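Local coordinates for protein UTP-glucose-1-phosphate uridylyltransferase 2 (Trypanosoma brucei, PDB 3GUE) that probably catalyses the reversible transfer of a uridylyl group from UTP to glucose 1-phosphate, giving UDP-glucose and diphosphate, at residues 73-79 / 227-233; 90-96 / 375-381; 245-250 / 365-371. All coordinates share one frame; numbering follows the deposited sequence. Where two conformers were deposited one is given.

Contact 1 (73-79 / 227-233); sequences LLRQAVV and LDVRLLD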
loop_
_atom_site.group_PDB
_atom_site.type_symbol
_atom_site.label_atom_id
_atom_site.label_comp_id
_atom_site.label_asym_id
_atom_site.label_seq_id
_atom_site.Cartn_x
_atom_site.Cartn_y
_atom_site.Cartn_z
ATOM N N LEU A 73 1.281 21.428 17.218
ATOM C CA LEU A 73 1.668 20.536 16.105
ATOM C C LEU A 73 0.522 19.860 15.366
ATOM O O LEU A 73 0.558 19.751 14.136
ATOM C CB LEU A 73 2.696 19.476 16.556
ATOM C CG LEU A 73 4.085 20.053 16.858
ATOM C CD1 LEU A 73 4.916 19.040 17.613
ATOM C CD2 LEU A 73 4.835 20.601 15.574
ATOM N N LEU A 74 -0.486 19.382 16.092
ATOM C CA LEU A 74 -1.666 18.800 15.446
ATOM C C LEU A 74 -2.355 19.829 14.546
ATOM O O LEU A 74 -2.833 19.518 13.440
ATOM C CB LEU A 74 -2.655 18.287 16.496
ATOM C CG LEU A 74 -3.950 17.701 15.943
ATOM C CD1 LEU A 74 -3.736 16.465 15.067
ATOM C CD2 LEU A 74 -4.932 17.422 17.076
ATOM N N ARG A 75 -2.378 21.074 15.020
ATOM C CA ARG A 75 -2.893 22.165 14.217
ATOM C C ARG A 75 -2.100 22.346 12.921
ATOM O O ARG A 75 -2.600 22.926 11.963
ATOM C CB ARG A 75 -2.915 23.458 15.047
ATOM C CG ARG A 75 -3.995 23.490 16.127
ATOM C CD ARG A 75 -4.266 24.923 16.553
ATOM N NE ARG A 75 -3.103 25.518 17.209
ATOM C CZ ARG A 75 -2.809 25.412 18.506
ATOM N NH1 ARG A 75 -3.603 24.747 19.343
ATOM N NH2 ARG A 75 -1.693 25.958 18.965
ATOM N N GLN A 76 -0.870 21.835 12.883
ATOM C CA GLN A 76 -0.049 21.880 11.649
ATOM C C GLN A 76 -0.158 20.625 10.752
ATOM O O GLN A 76 0.475 20.554 9.679
ATOM C CB GLN A 76 1.417 22.119 12.019
ATOM C CG GLN A 76 1.679 23.558 12.458
ATOM C CD GLN A 76 3.033 23.798 13.110
ATOM O OE1 GLN A 76 3.233 24.818 13.775
ATOM N NE2 GLN A 76 3.956 22.875 12.942
ATOM N N ALA A 77 -0.950 19.651 11.197
ATOM C CA ALA A 77 -0.978 18.332 10.580
ATOM C C ALA A 77 -2.121 18.151 9.545
ATOM O O ALA A 77 -3.153 18.802 9.620
ATOM C CB ALA A 77 -1.000 17.270 11.651
ATOM N N VAL A 78 -1.888 17.287 8.562
ATOM C CA VAL A 78 -2.779 17.079 7.415
ATOM C C VAL A 78 -2.727 15.570 7.146
ATOM O O VAL A 78 -1.702 14.936 7.327
ATOM C CB VAL A 78 -2.287 17.860 6.148
ATOM C CG1 VAL A 78 -2.961 17.379 4.881
ATOM C CG2 VAL A 78 -2.520 19.398 6.294
ATOM N N VAL A 79 -3.848 15.003 6.746
ATOM C CA VAL A 79 -3.915 13.561 6.482
ATOM C C VAL A 79 -4.084 13.332 4.997
ATOM O O VAL A 79 -4.853 14.025 4.331
ATOM C CB VAL A 79 -5.022 12.850 7.310
ATOM C CG1 VAL A 79 -5.095 11.335 6.965
ATOM C CG2 VAL A 79 -4.760 13.028 8.797
ATOM N N LEU A 227 -3.163 8.739 13.210
ATOM C CA LEU A 227 -2.401 9.934 13.510
ATOM C C LEU A 227 -2.067 9.930 15.028
ATOM O O LEU A 227 -2.952 10.094 15.871
ATOM C CB LEU A 227 -3.203 11.163 13.103
ATOM C CG LEU A 227 -2.330 12.406 12.923
ATOM C CD1 LEU A 227 -2.867 13.332 11.820
ATOM C CD2 LEU A 227 -2.117 13.148 14.218
ATOM N N ASP A 228 -0.801 9.702 15.370
ATOM C CA ASP A 228 -0.359 9.684 16.784
ATOM C C ASP A 228 0.281 11.021 17.069
ATOM O O ASP A 228 1.384 11.290 16.587
ATOM C CB ASP A 228 0.663 8.565 17.014
ATOM C CG ASP A 228 1.065 8.394 18.492
ATOM O OD1 ASP A 228 0.954 9.317 19.336
ATOM O OD2 ASP A 228 1.520 7.282 18.813
ATOM N N VAL A 229 -0.403 11.885 17.813
ATOM C CA VAL A 229 0.203 13.182 18.137
ATOM C C VAL A 229 1.533 13.042 18.948
ATOM O O VAL A 229 2.442 13.855 18.775
ATOM C CB VAL A 229 -0.808 14.177 18.773
ATOM C CG1 VAL A 229 -0.166 15.563 18.973
ATOM C CG2 VAL A 229 -2.070 14.292 17.909
ATOM N N ARG A 230 1.670 11.989 19.762
ATOM C CA ARG A 230 2.923 11.754 20.535
ATOM C C ARG A 230 4.132 11.347 19.640
ATOM O O ARG A 230 5.286 11.605 19.986
ATOM C CB ARG A 230 2.708 10.758 21.703
ATOM C CG ARG A 230 1.590 11.172 22.688
ATOM C CD ARG A 230 1.590 10.343 24.002
ATOM N NE ARG A 230 0.959 9.033 23.827
ATOM C CZ ARG A 230 -0.168 8.633 24.422
ATOM N NH1 ARG A 230 -0.822 9.433 25.275
ATOM N NH2 ARG A 230 -0.648 7.414 24.163
ATOM N N LEU A 231 3.848 10.740 18.495
ATOM C CA LEU A 231 4.870 10.423 17.500
ATOM C C LEU A 231 5.156 11.651 16.658
ATOM O O LEU A 231 6.303 11.938 16.283
ATOM C CB LEU A 231 4.404 9.303 16.600
ATOM C CG LEU A 231 5.433 8.725 15.621
ATOM C CD1 LEU A 231 6.783 8.317 16.296
ATOM C CD2 LEU A 231 4.800 7.548 14.895
ATOM N N LEU A 232 4.108 12.371 16.339
ATOM C CA LEU A 232 4.307 13.683 15.763
ATOM C C LEU A 232 5.239 14.525 16.626
ATOM O O LEU A 232 6.176 15.135 16.107
ATOM C CB LEU A 232 2.977 14.387 15.537
ATOM C CG LEU A 232 3.058 15.798 14.948
ATOM C CD1 LEU A 232 4.033 15.808 13.719
ATOM C CD2 LEU A 232 1.667 16.217 14.567
ATOM N N ASP A 233 4.972 14.557 17.934
ATOM C CA ASP A 233 5.758 15.334 18.912
ATOM C C ASP A 233 7.232 14.936 18.814
ATOM O O ASP A 233 8.102 15.790 18.743
ATOM C CB ASP A 233 5.270 15.071 20.350
ATOM C CG ASP A 233 3.974 15.789 20.705
ATOM O OD1 ASP A 233 3.513 16.676 19.964
ATOM O OD2 ASP A 233 3.424 15.476 21.779
#
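Leu74 and Val229 bring the two backbones to 6.5 Å between their CA atoms where the end of helix 71-74 and the turn into strand 77-83 pass the first turn of helix 229-237. Leu232 carries one half of the contact. Its CG lies anti to the backbone N (chi1 179°), and Leu232 CD2 thereby comes 3.7 Å from Leu73 O and 4.1 Å from Ala77 CB. Leu73 itself reaches past it, Leu73 CD1 packing 3.6 Å from Asp233 OD1, whose weak hydrogen bond comes from Asn70 N. The packing is that of an alpha/beta nucleotide-binding core of GT-A type: the type I turn from Leu74 to Ala77 delivers the chain into an inner strand of the mixed sheet, and helix 229-237 covers the start of that strand. The other half belongs to Leu227, whose two methyls divide the work. Leu227 CD1 meets Val79 CG2 at 3.6 Å, while Leu227 CD2 touches Leu74 CD1 at 3.8 Å. Leu74 CD1 also meets Val229 CG2, at 3.9 Å, the two side chains crossing at about a right angle. Phe118 of helix 107-122 packs on both Leu74 and Leu227, and Trp307 of strand 300-309 on Leu227 and Leu232.

Contact 2 (90-96 / 375-381); sequences MGLNGPK and VKTCSDL. With UPG (uridine-5'-diphosphate-glucose), chain C; SO4 (sulfate ion), chain F.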
loop_
_atom_site.group_PDB
_atom_site.type_symbol
_atom_site.label_atom_id
_atom_site.label_comp_id
_atom_site.label_asym_id
_atom_site.label_seq_id
_atom_site.Cartn_x
_atom_site.Cartn_y
_atom_site.Cartn_z
ATOM N N MET A 90 -5.165 -8.367 -7.154
ATOM C CA MET A 90 -6.427 -9.023 -6.770
ATOM C C MET A 90 -7.482 -9.058 -7.887
ATOM O O MET A 90 -8.623 -9.401 -7.642
ATOM C CB MET A 90 -7.004 -8.391 -5.507
ATOM C CG MET A 90 -6.178 -8.703 -4.282
ATOM S SD MET A 90 -6.545 -7.563 -2.960
ATOM C CE MET A 90 -8.237 -8.012 -2.576
ATOM N N GLY A 91 -7.087 -8.704 -9.105
ATOM C CA GLY A 91 -7.965 -8.802 -10.273
ATOM C C GLY A 91 -9.018 -7.710 -10.379
ATOM O O GLY A 91 -10.119 -7.936 -10.907
ATOM N N LEU A 92 -8.672 -6.523 -9.888
ATOM C CA LEU A 92 -9.561 -5.358 -9.931
ATOM C C LEU A 92 -9.161 -4.405 -11.043
ATOM O O LEU A 92 -7.996 -4.353 -11.449
ATOM C CB LEU A 92 -9.505 -4.609 -8.599
ATOM C CG LEU A 92 -9.730 -5.391 -7.303
ATOM C CD1 LEU A 92 -9.696 -4.452 -6.128
ATOM C CD2 LEU A 92 -11.021 -6.172 -7.332
ATOM N N ASN A 93 -10.113 -3.650 -11.560
ATOM C CA ASN A 93 -9.723 -2.578 -12.480
ATOM C C ASN A 93 -10.105 -1.192 -11.965
ATOM O O ASN A 93 -10.735 -0.386 -12.655
ATOM C CB ASN A 93 -10.221 -2.841 -13.905
ATOM C CG ASN A 93 -9.483 -1.990 -14.945
ATOM O OD1 ASN A 93 -8.269 -1.772 -14.837
ATOM N ND2 ASN A 93 -10.219 -1.493 -15.947
ATOM N N GLY A 94 -9.718 -0.932 -10.724
ATOM C CA GLY A 94 -10.191 0.258 -10.032
ATOM C C GLY A 94 -9.901 0.177 -8.551
ATOM O O GLY A 94 -9.111 -0.659 -8.135
ATOM N N PRO A 95 -10.546 1.053 -7.760
ATOM C CA PRO A 95 -10.176 1.248 -6.362
ATOM C C PRO A 95 -10.522 0.084 -5.422
ATOM O O PRO A 95 -11.698 -0.216 -5.195
ATOM C CB PRO A 95 -10.913 2.543 -5.978
ATOM C CG PRO A 95 -12.078 2.630 -6.914
ATOM C CD PRO A 95 -11.676 1.912 -8.173
ATOM N N LYS A 96 -9.477 -0.542 -4.857
ATOM C CA LYS A 96 -9.641 -1.565 -3.809
ATOM C C LYS A 96 -10.348 -1.016 -2.563
ATOM O O LYS A 96 -10.946 -1.763 -1.838
ATOM C CB LYS A 96 -8.280 -2.150 -3.422
ATOM C CG LYS A 96 -8.322 -3.279 -2.406
ATOM C CD LYS A 96 -6.924 -3.538 -1.875
ATOM C CE LYS A 96 -6.071 -4.250 -2.925
ATOM N NZ LYS A 96 -4.601 -4.099 -2.677
ATOM N N VAL A 375 -4.068 -5.020 3.398
ATOM C CA VAL A 375 -4.739 -5.897 2.416
ATOM C C VAL A 375 -4.097 -5.674 1.054
ATOM O O VAL A 375 -4.444 -4.707 0.353
ATOM C CB VAL A 375 -6.273 -5.633 2.346
ATOM C CG1 VAL A 375 -6.939 -6.499 1.223
ATOM C CG2 VAL A 375 -6.938 -5.919 3.750
ATOM N N LYS A 376 -3.138 -6.556 0.721
ATOM C CA LYS A 376 -2.459 -6.585 -0.572
ATOM C C LYS A 376 -3.056 -7.688 -1.441
ATOM O O LYS A 376 -3.063 -7.592 -2.684
ATOM C CB LYS A 376 -0.961 -6.909 -0.400
ATOM C CG LYS A 376 -0.235 -6.165 0.678
ATOM C CD LYS A 376 0.005 -4.739 0.264
ATOM C CE LYS A 376 -0.967 -3.798 0.934
ATOM N NZ LYS A 376 -0.459 -2.410 0.782
ATOM N N THR A 377 -3.588 -8.709 -0.774
ATOM C CA THR A 377 -4.101 -9.902 -1.448
ATOM C C THR A 377 -5.488 -10.318 -0.927
ATOM O O THR A 377 -5.989 -9.779 0.071
ATOM C CB THR A 377 -3.164 -11.119 -1.246
ATOM O OG1 THR A 377 -3.172 -11.479 0.137
ATOM C CG2 THR A 377 -1.741 -10.826 -1.715
ATOM N N CYS A 378 -6.083 -11.292 -1.612
ATOM C CA CYS A 378 -7.376 -11.842 -1.228
ATOM C C CYS A 378 -7.240 -12.649 0.070
ATOM O O CYS A 378 -8.181 -12.677 0.850
ATOM C CB CYS A 378 -7.981 -12.693 -2.356
ATOM S SG CYS A 378 -8.682 -11.806 -3.767
ATOM N N SER A 379 -6.064 -13.266 0.300
ATOM C CA SER A 379 -5.715 -13.870 1.602
ATOM C C SER A 379 -5.747 -12.916 2.786
ATOM O O SER A 379 -6.245 -13.282 3.852
ATOM C CB SER A 379 -4.392 -14.678 1.592
ATOM O OG SER A 379 -3.326 -14.050 0.887
ATOM N N ASP A 380 -5.246 -11.703 2.572
ATOM C CA ASP A 380 -5.310 -10.609 3.535
ATOM C C ASP A 380 -6.735 -10.169 3.769
ATOM O O ASP A 380 -7.140 -9.891 4.928
ATOM C CB ASP A 380 -4.525 -9.394 3.031
ATOM C CG ASP A 380 -3.007 -9.582 3.018
ATOM O OD1 ASP A 380 -2.449 -10.322 3.828
ATOM O OD2 ASP A 380 -2.348 -8.940 2.169
ATOM N N LEU A 381 -7.480 -10.092 2.665
ATOM C CA LEU A 381 -8.898 -9.683 2.660
ATOM C C LEU A 381 -9.767 -10.631 3.451
ATOM O O LEU A 381 -10.657 -10.185 4.171
ATOM C CB LEU A 381 -9.436 -9.593 1.242
ATOM C CG LEU A 381 -10.893 -9.125 1.126
ATOM C CD1 LEU A 381 -11.019 -7.704 1.709
ATOM C CD2 LEU A 381 -11.320 -9.205 -0.358
HETATM N N1 UPG C . -1.180 3.506 -4.758
HETATM C C2 UPG C . -1.322 4.813 -5.267
HETATM N N3 UPG C . -0.685 5.101 -6.461
HETATM C C4 UPG C . 0.067 4.184 -7.155
HETATM C C5 UPG C . 0.231 2.889 -6.647
HETATM C C6 UPG C . -0.384 2.539 -5.449
HETATM O O2 UPG C . -1.998 5.707 -4.736
HETATM O O4 UPG C . 0.578 4.551 -8.222
HETATM C C1C UPG C . -1.845 3.141 -3.466
HETATM C C2C UPG C . -2.664 1.852 -3.354
HETATM O O2C UPG C . -3.989 2.042 -3.869
HETATM C C3C UPG C . -2.688 1.688 -1.837
HETATM C C4C UPG C . -1.288 2.126 -1.439
HETATM O O4C UPG C . -0.781 2.961 -2.514
HETATM O O3C UPG C . -3.619 2.617 -1.285
HETATM C C5C UPG C . -0.320 0.907 -1.292
HETATM O O5C UPG C . -0.041 0.254 -2.501
HETATM P PA UPG C . 0.046 -1.355 -2.577
HETATM O O1A UPG C . -1.168 -1.837 -1.859
HETATM O O2A UPG C . 0.314 -1.824 -3.941
HETATM O O3A UPG C . 1.340 -1.663 -1.607
HETATM P PB UPG C . 2.903 -1.761 -2.047
HETATM O O1B UPG C . 3.247 -0.538 -2.791
HETATM O O2B UPG C . 3.215 -3.101 -2.635
HETATM O O3B UPG C . 3.560 -1.802 -0.583
HETATM C "C1'" UPG C . 3.437 -0.615 0.285
HETATM C "C2'" UPG C . 4.832 -0.111 0.626
HETATM C "C3'" UPG C . 5.586 -1.256 1.291
HETATM C "C4'" UPG C . 4.843 -1.663 2.574
HETATM C "C5'" UPG C . 3.382 -2.062 2.244
HETATM C "C6'" UPG C . 2.562 -2.157 3.505
HETATM O "O2'" UPG C . 5.541 0.306 -0.555
HETATM O "O3'" UPG C . 6.924 -0.854 1.530
HETATM O "O4'" UPG C . 5.505 -2.743 3.214
HETATM O "O5'" UPG C . 2.698 -1.063 1.438
HETATM O "O6'" UPG C . 1.359 -2.877 3.230
HETATM S S SO4 F . -12.982 -2.600 -8.784
HETATM O O1 SO4 F . -13.093 -3.543 -9.905
HETATM O O2 SO4 F . -13.665 -3.111 -7.581
HETATM O O3 SO4 F . -11.588 -2.430 -8.404
HETATM O O4 SO4 F . -13.540 -1.299 -9.169
HETATM O O HOH W 1 -3.353 -5.572 -4.782
#
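Met90 lies against the start of helix 378-385, where Thr377 and Asp380 form a capping box beside the UDP-glucose site. From Met90 CB, 4.2 Å from Cys378 SG, the chain runs to CG, which rests near Lys376 O and Thr377 CA. Met90 SD then passes 3.5 Å from Lys376 O and close to Thr377 C. A bend at chi3 (67°) turns CE over the Thr377 carbonyl. Met90 CE lies 4.0 Å from Cys378 SG, and Met90 CE is likewise 4.0 Å from Leu381 CD2, with Val375 CG1 a little farther off. Ile420 and Phe423 of helix 420-427 pack against Leu381. Lys96, a predicted UTP-binding residue, makes the polar half: Lys96 NZ gives a 3.1 Å hydrogen bond to Val375 O, tilted 20° from the carbonyl plane, and a water bridges the same nitrogen to Lys376 O. Three successive backbone N-H groups are held: Asp380 OD2 accepts from Lys376 N and Thr377 N, on its anti side, and Asp221 OD1 from Val375 N. With its backbone so fixed, the side chain of Lys376, bent at chi2 and chi3, reaches the diphosphate. There Lys376 NZ, also salt-bridged to Asp221 OD2, donates to O1A of UDP-glucose at 2.8 Å and to the bridging O3A and the sugar O6' at 3.1 Å each.

Contact 3 (245-250 / 365-371); sequences EVCRRT and VVVPRER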
loop_
_atom_site.group_PDB
_atom_site.type_symbol
_atom_site.label_atom_id
_atom_site.label_comp_id
_atom_site.label_asym_id
_atom_site.label_seq_id
_atom_site.Cartn_x
_atom_site.Cartn_y
_atom_site.Cartn_z
ATOM N N GLU A 245 6.919 4.420 10.024
ATOM C CA GLU A 245 6.517 3.422 11.008
ATOM C C GLU A 245 6.787 2.039 10.408
ATOM O O GLU A 245 6.459 1.819 9.250
ATOM C CB GLU A 245 5.025 3.560 11.396
ATOM C CG GLU A 245 4.553 4.931 11.885
ATOM C CD GLU A 245 3.164 4.837 12.508
ATOM O OE1 GLU A 245 2.486 3.801 12.280
ATOM O OE2 GLU A 245 2.766 5.769 13.251
ATOM N N VAL A 246 7.456 1.163 11.161
ATOM C CA VAL A 246 7.649 -0.251 10.788
ATOM C C VAL A 246 7.075 -1.181 11.863
ATOM O O VAL A 246 6.927 -0.784 13.024
ATOM C CB VAL A 246 9.144 -0.616 10.564
ATOM C CG1 VAL A 246 9.754 0.178 9.412
ATOM C CG2 VAL A 246 9.972 -0.436 11.863
ATOM N N CYS A 247 6.777 -2.429 11.478
ATOM C CA CYS A 247 6.402 -3.462 12.432
ATOM C C CYS A 247 7.439 -4.588 12.433
ATOM O O CYS A 247 8.100 -4.860 11.409
ATOM C CB CYS A 247 5.009 -4.027 12.084
ATOM S SG CYS A 247 3.593 -2.874 12.304
ATOM N N ARG A 248 7.581 -5.245 13.579
ATOM C CA ARG A 248 8.198 -6.559 13.633
ATOM C C ARG A 248 7.449 -7.432 12.612
ATOM O O ARG A 248 6.239 -7.693 12.735
ATOM C CB ARG A 248 8.150 -7.129 15.071
ATOM C CG ARG A 248 8.456 -8.630 15.219
ATOM C CD ARG A 248 9.928 -8.935 15.021
ATOM N NE ARG A 248 10.256 -10.350 15.233
ATOM C CZ ARG A 248 11.482 -10.864 15.125
ATOM N NH1 ARG A 248 12.507 -10.079 14.820
ATOM N NH2 ARG A 248 11.689 -12.170 15.325
ATOM N N ARG A 249 8.170 -7.808 11.564
ATOM C CA ARG A 249 7.638 -8.641 10.515
ATOM C C ARG A 249 7.091 -9.968 11.060
ATOM O O ARG A 249 7.682 -10.557 11.957
ATOM C CB ARG A 249 8.712 -8.912 9.472
ATOM C CG ARG A 249 8.162 -9.252 8.091
ATOM C CD ARG A 249 9.318 -9.386 7.140
ATOM N NE ARG A 249 8.927 -9.732 5.774
ATOM C CZ ARG A 249 9.797 -10.033 4.821
ATOM N NH1 ARG A 249 11.107 -10.009 5.083
ATOM N NH2 ARG A 249 9.369 -10.324 3.608
ATOM N N THR A 250 5.960 -10.403 10.494
ATOM C CA THR A 250 5.312 -11.683 10.801
ATOM C C THR A 250 5.323 -12.571 9.557
ATOM O O THR A 250 5.690 -12.129 8.463
ATOM C CB THR A 250 3.833 -11.496 11.253
ATOM O OG1 THR A 250 3.075 -10.902 10.188
ATOM C CG2 THR A 250 3.737 -10.609 12.504
ATOM N N VAL A 365 10.822 3.856 13.111
ATOM C CA VAL A 365 10.494 3.439 14.492
ATOM C C VAL A 365 9.583 2.222 14.491
ATOM O O VAL A 365 8.634 2.160 13.691
ATOM C CB VAL A 365 9.763 4.592 15.242
ATOM C CG1 VAL A 365 9.518 4.251 16.757
ATOM C CG2 VAL A 365 10.501 5.892 15.074
ATOM N N VAL A 366 9.818 1.265 15.392
ATOM C CA VAL A 366 8.920 0.099 15.467
ATOM C C VAL A 366 7.619 0.403 16.213
ATOM O O VAL A 366 7.648 0.857 17.358
ATOM C CB VAL A 366 9.592 -1.181 16.063
ATOM C CG1 VAL A 366 8.684 -2.385 15.821
ATOM C CG2 VAL A 366 10.951 -1.422 15.443
ATOM N N VAL A 367 6.481 0.171 15.556
ATOM C CA VAL A 367 5.181 0.491 16.142
ATOM C C VAL A 367 4.434 -0.823 16.394
ATOM O O VAL A 367 4.776 -1.867 15.797
ATOM C CB VAL A 367 4.348 1.537 15.293
ATOM C CG1 VAL A 367 5.144 2.837 15.082
ATOM C CG2 VAL A 367 3.830 0.947 13.932
ATOM N N PRO A 368 3.469 -0.809 17.337
ATOM C CA PRO A 368 2.689 -2.016 17.556
ATOM C C PRO A 368 1.903 -2.455 16.290
ATOM O O PRO A 368 1.483 -1.625 15.486
ATOM C CB PRO A 368 1.723 -1.620 18.676
ATOM C CG PRO A 368 2.343 -0.410 19.317
ATOM C CD PRO A 368 3.058 0.295 18.226
ATOM N N ARG A 369 1.735 -3.763 16.128
ATOM C CA ARG A 369 0.958 -4.296 15.020
ATOM C C ARG A 369 -0.437 -3.692 14.911
ATOM O O ARG A 369 -1.016 -3.748 13.852
ATOM C CB ARG A 369 0.851 -5.830 15.110
ATOM C CG ARG A 369 0.305 -6.477 13.845
ATOM C CD ARG A 369 1.415 -7.111 13.030
ATOM N NE ARG A 369 0.989 -7.484 11.681
ATOM C CZ ARG A 369 1.797 -7.471 10.616
ATOM N NH1 ARG A 369 3.052 -7.061 10.744
ATOM N NH2 ARG A 369 1.345 -7.802 9.418
ATOM N N GLU A 370 -0.999 -3.095 15.968
ATOM C CA GLU A 370 -2.384 -2.634 15.822
ATOM C C GLU A 370 -2.513 -1.405 14.892
ATOM O O GLU A 370 -3.617 -0.994 14.539
ATOM C CB GLU A 370 -3.113 -2.498 17.179
ATOM C CG GLU A 370 -2.993 -3.757 18.094
ATOM C CD GLU A 370 -3.775 -4.983 17.606
ATOM O OE1 GLU A 370 -5.023 -4.915 17.628
ATOM O OE2 GLU A 370 -3.148 -6.021 17.241
ATOM N N ARG A 371 -1.379 -0.874 14.439
ATOM C CA ARG A 371 -1.386 0.209 13.443
ATOM C C ARG A 371 -1.268 -0.229 11.983
ATOM O O ARG A 371 -1.111 0.615 11.092
ATOM C CB ARG A 371 -0.277 1.223 13.745
ATOM C CG ARG A 371 -0.423 1.868 15.096
ATOM C CD ARG A 371 0.468 3.048 15.240
ATOM N NE ARG A 371 0.339 3.578 16.591
ATOM C CZ ARG A 371 1.032 4.610 17.072
ATOM N NH1 ARG A 371 1.926 5.239 16.320
ATOM N NH2 ARG A 371 0.840 4.989 18.328
HETATM O O HOH W 2 5.712 -4.248 15.661
#
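Val246 sits between two backbone hydrogen bonds to the neighbouring strand. Val246 N donates to Val365 O at 3.0 Å, and Val246 O receives Val367 N at 2.7 Å; Val366 CA adds a CA-H...O contact to the same oxygen. On one face of this parallel pair Val246 CG2 meets Val366 CG2 at 3.8 Å. On the face bearing Glu245, the glutamate runs extended beyond CG and crosses Val367 at about a right angle, with Val367 CG1 and Val367 CG2 each 3.8 Å from Glu245 CB. Glu245 OE2 ends in a salt bridge with Arg371 NH1 (3.2 Å). The oxygen lies at the edge of the guanidinium, whereas the arginine nitrogen comes from above the carboxylate plane, the two planes being 36° apart. In a second shell, Asn305 ND2 donates to Glu245 OE1, and Asp228 lies against Arg371 NH2 as an ion pair modelled implausibly short, so its exact geometry is doubtful. Farther along, as the strands part, a water links Arg248 N to Val367 O. Arg369, bent at chi2 (103°), reaches back so that Thr250 OG1 lies over one face of the Arg369 guanidinium, 3.5 Å above its plane and offset toward the rim. Asp253 pairs with Arg369 NH2, and Ser252 bonds Thr250 OG1. Here strand 362-366 closes one edge of the mixed nucleotide-binding sheet characteristic of the GT-A fold.

From the N terminus the chain first enters contact 1 with residues 73-79, runs down strand 77-83, and lays down the 90-96 half of contact 2. It returns to complete contact 1 at residues 227-233, so the loops closed by contacts 1 and 2 cross. Directly after helix 229-237, strand 242-248 opens contact 3, which closes at residues 365-371; residues 375-381 then finish contact 2, whose long loop therefore encloses contact 3. Contacts 1 and 3 touch where the N-terminal end of helix 229-237 meets the sheet edge, for example by Leu231 packing near Glu245. Contact 2, about 16 Å from contact 1 between nearest atoms, ties the 90-96 loop, which probably helps bind UTP, to the start of helix 378-385 next to bound UDP-glucose.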